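Quinoline 2-oxidoreductase large subunit (Pseudomonas putida, PDB 1T3Q) probably hydroxylates quinoline at carbon 2 as the molybdenum hydroxylase subunit that carries the molybdopterin cytosine dinucleotide cofactor. Local coordinates at residues T513-A518 with V529-G534. Sequence-based numbering, arbitrary orientation.
Sequences TLAQIA and VVIQAG. With MCN (pterin cytosine dinucleotide), chain N.
I531 reaches from its strand onto the backbone of helix 510-522, its CD1 lying 3.6 Å from A515 N and also touching the carbonyl carbon of L514. With CG1 held anti to the carbonyl carbon (chi1 -58°), the ethyl arm lies against the helix, while CG2 faces L514 CD1 at a looser 4.1 Å. The L514 side chain crosses that of I531 at about a right angle, meeting it chiefly through CB, 3.7 Å from I531 CD1. A small residue suits the middle of the helix face: the methyl of A515 is short enough for the strand to come in close, and packs at 3.9 Å (CB to I531 CG1). Further along, the branched V529 sends one methyl, CG1, to the helix where the small A515 and A518 admit it, 3.9 Å from A518 CB. Cutting I531 back to an alanine would probably open a gap over the L514-A515 peptide and deprive L514 of its neighbour on the strand. Helix and strand are the last two elements of a beta-alpha-beta unit, 497-501, 510-522 and 529-532, in which the helix covers one face of a mixed sheet; both A518 and I531 also touch V499 of the first strand. No hydrogen bond joins the two segments; what passes between them is apolar contact. The packing fades beyond I531, where the chain runs out through Q532 to the exposed A533 and to G534, where a side chain would run into the carbonyl O of A533, which calls for glycine. T513 points away from the strand, and its OG1 is hydrogen-bonded to O2' of the pterin cytosine dinucleotide (2.7 Å) and also to G509 O.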
loop_
_atom_site.group_PDB
_atom_site.type_symbol
_atom_site.label_atom_id
_atom_site.label_comp_id
_atom_site.label_asym_id
_atom_site.label_seq_id
_atom_site.Cartn_x
_atom_site.Cartn_y
_atom_site.Cartn_z
ATOM N N THR B 513 3.114 24.334 -0.790
ATOM C CA THR B 513 4.205 25.276 -1.011
ATOM C C THR B 513 5.379 24.755 -1.838
ATOM O O THR B 513 5.977 25.511 -2.602
ATOM C CB THR B 513 4.729 25.842 0.325
ATOM O OG1 THR B 513 5.064 24.771 1.217
ATOM C CG2 THR B 513 3.669 26.724 0.967
ATOM N N LEU B 514 5.722 23.479 -1.700
ATOM C CA LEU B 514 6.829 22.952 -2.488
ATOM C C LEU B 514 6.425 22.906 -3.962
ATOM O O LEU B 514 7.266 23.041 -4.848
ATOM C CB LEU B 514 7.239 21.553 -1.996
ATOM C CG LEU B 514 7.806 21.494 -0.569
ATOM C CD1 LEU B 514 8.211 20.055 -0.235
ATOM C CD2 LEU B 514 9.009 22.433 -0.442
ATOM N N ALA B 515 5.132 22.722 -4.225
ATOM C CA ALA B 515 4.648 22.678 -5.598
ATOM C C ALA B 515 4.777 24.071 -6.205
ATOM O O ALA B 515 5.097 24.212 -7.384
ATOM C CB ALA B 515 3.184 22.222 -5.639
ATOM N N GLN B 516 4.502 25.090 -5.392
ATOM C CA GLN B 516 4.595 26.478 -5.831
ATOM C C GLN B 516 6.027 26.796 -6.250
ATOM O O GLN B 516 6.258 27.500 -7.233
ATOM C CB GLN B 516 4.160 27.420 -4.703
ATOM C CG GLN B 516 2.662 27.383 -4.415
ATOM C CD GLN B 516 2.263 28.328 -3.298
ATOM O OE1 GLN B 516 2.083 27.915 -2.156
ATOM N NE2 GLN B 516 2.135 29.613 -3.624
ATOM N N ILE B 517 6.988 26.267 -5.500
ATOM C CA ILE B 517 8.400 26.485 -5.800
ATOM C C ILE B 517 8.784 25.800 -7.111
ATOM O O ILE B 517 9.397 26.414 -7.984
ATOM C CB ILE B 517 9.310 25.924 -4.671
ATOM C CG1 ILE B 517 9.104 26.728 -3.384
ATOM C CG2 ILE B 517 10.777 25.970 -5.111
ATOM C CD1 ILE B 517 9.812 26.144 -2.173
ATOM N N ALA B 518 8.418 24.528 -7.248
ATOM C CA ALA B 518 8.752 23.773 -8.448
ATOM C C ALA B 518 8.121 24.379 -9.697
ATOM O O ALA B 518 8.739 24.420 -10.763
ATOM C CB ALA B 518 8.313 22.318 -8.291
ATOM N N VAL B 529 1.966 20.395 -11.127
ATOM C CA VAL B 529 3.020 19.811 -10.305
ATOM C C VAL B 529 2.467 19.001 -9.143
ATOM O O VAL B 529 1.477 19.390 -8.528
ATOM C CB VAL B 529 3.911 20.925 -9.703
ATOM C CG1 VAL B 529 5.037 20.315 -8.876
ATOM C CG2 VAL B 529 4.465 21.800 -10.812
ATOM N N VAL B 530 3.102 17.873 -8.835
ATOM C CA VAL B 530 2.671 17.087 -7.688
ATOM C C VAL B 530 3.874 16.811 -6.792
ATOM O O VAL B 530 4.971 16.534 -7.280
ATOM C CB VAL B 530 2.008 15.740 -8.084
ATOM C CG1 VAL B 530 3.004 14.826 -8.784
ATOM C CG2 VAL B 530 1.469 15.062 -6.836
ATOM N N ILE B 531 3.668 16.920 -5.486
ATOM C CA ILE B 531 4.729 16.668 -4.527
ATOM C C ILE B 531 4.571 15.273 -3.925
ATOM O O ILE B 531 3.526 14.937 -3.361
ATOM C CB ILE B 531 4.717 17.707 -3.385
ATOM C CG1 ILE B 531 4.866 19.119 -3.965
ATOM C CG2 ILE B 531 5.854 17.419 -2.396
ATOM C CD1 ILE B 531 6.128 19.316 -4.792
ATOM N N GLN B 532 5.620 14.467 -4.068
ATOM C CA GLN B 532 5.656 13.109 -3.537
ATOM C C GLN B 532 6.553 13.116 -2.312
ATOM O O GLN B 532 7.712 13.523 -2.387
ATOM C CB GLN B 532 6.224 12.140 -4.581
ATOM C CG GLN B 532 5.306 11.918 -5.759
ATOM C CD GLN B 532 5.833 10.890 -6.733
ATOM O OE1 GLN B 532 5.063 10.271 -7.459
ATOM N NE2 GLN B 532 7.151 10.711 -6.767
ATOM N N ALA B 533 6.007 12.672 -1.185
ATOM C CA ALA B 533 6.748 12.628 0.068
ATOM C C ALA B 533 6.265 11.437 0.879
ATOM O O ALA B 533 5.308 10.775 0.499
ATOM C CB ALA B 533 6.522 13.911 0.846
ATOM N N GLY B 534 6.929 11.153 1.991
ATOM C CA GLY B 534 6.498 10.040 2.821
ATOM C C GLY B 534 7.002 8.659 2.440
ATOM O O GLY B 534 6.380 7.651 2.788
HETATM N N1 MCN N . 6.686 29.131 4.446
HETATM C C2 MCN N . 6.384 29.966 3.320
HETATM N N3 MCN N . 7.370 30.905 3.058
HETATM C C4 MCN N . 8.552 31.091 3.766
HETATM C C5 MCN N . 8.802 30.215 4.917
HETATM C C6 MCN N . 7.882 29.247 5.247
HETATM O O2 MCN N . 5.346 29.842 2.710
HETATM N N4 MCN N . 9.422 32.015 3.420
HETATM C "C1'" MCN N . 5.611 28.023 4.752
HETATM C C2D MCN N . 6.030 26.609 4.142
HETATM O "O2'" MCN N . 4.830 25.873 3.712
HETATM C "C3'" MCN N . 6.804 25.960 5.271
HETATM C C4D MCN N . 6.087 26.395 6.527
HETATM O O4D MCN N . 5.456 27.724 6.169
HETATM O "O3'" MCN N . 6.783 24.498 5.111
HETATM C "C5'" MCN N . 6.940 26.388 7.827
HETATM O "O5'" MCN N . 8.099 27.121 7.519
HETATM P PA MCN N . 9.576 26.586 7.683
HETATM O O1A MCN N . 10.104 26.399 6.294
HETATM O O2A MCN N . 10.219 27.562 8.654
HETATM O O3A MCN N . 9.697 25.198 8.523
HETATM P PB MCN N . 9.373 23.685 8.109
HETATM O O1B MCN N . 10.657 22.926 8.196
HETATM O O2B MCN N . 8.616 23.622 6.815
HETATM O O3B MCN N . 8.359 23.199 9.254
HETATM C C10 MCN N . 8.835 22.762 10.502
HETATM C "C9'" MCN N . 8.530 23.865 11.462
HETATM C "C8'" MCN N . 8.986 23.326 12.838
HETATM S "S8'" MCN N . 10.734 22.981 12.980
HETATM C "C7'" MCN N . 8.208 23.131 13.904
HETATM S "S7'" MCN N . 8.751 22.489 15.480
HETATM C "C6'" MCN N . 6.675 23.414 13.751
HETATM C C7 MCN N . 6.425 24.444 12.681
HETATM O "O9'" MCN N . 7.040 24.073 11.458
HETATM N "N5'" MCN N . 6.026 22.047 13.595
HETATM C C4A MCN N . 4.691 22.247 13.063
HETATM N "N8'" MCN N . 4.951 24.593 12.431
HETATM C C4B MCN N . 4.131 23.433 12.555
HETATM N "N1'" MCN N . 2.818 23.583 12.041
HETATM C "C2'" MCN N . 2.067 22.457 12.064
HETATM N "N2'" MCN N . 0.803 22.551 11.598
HETATM N "N3'" MCN N . 2.539 21.240 12.515
HETATM C "C4'" MCN N . 3.866 21.008 13.036
HETATM O "O4'" MCN N . 4.201 19.911 13.412
#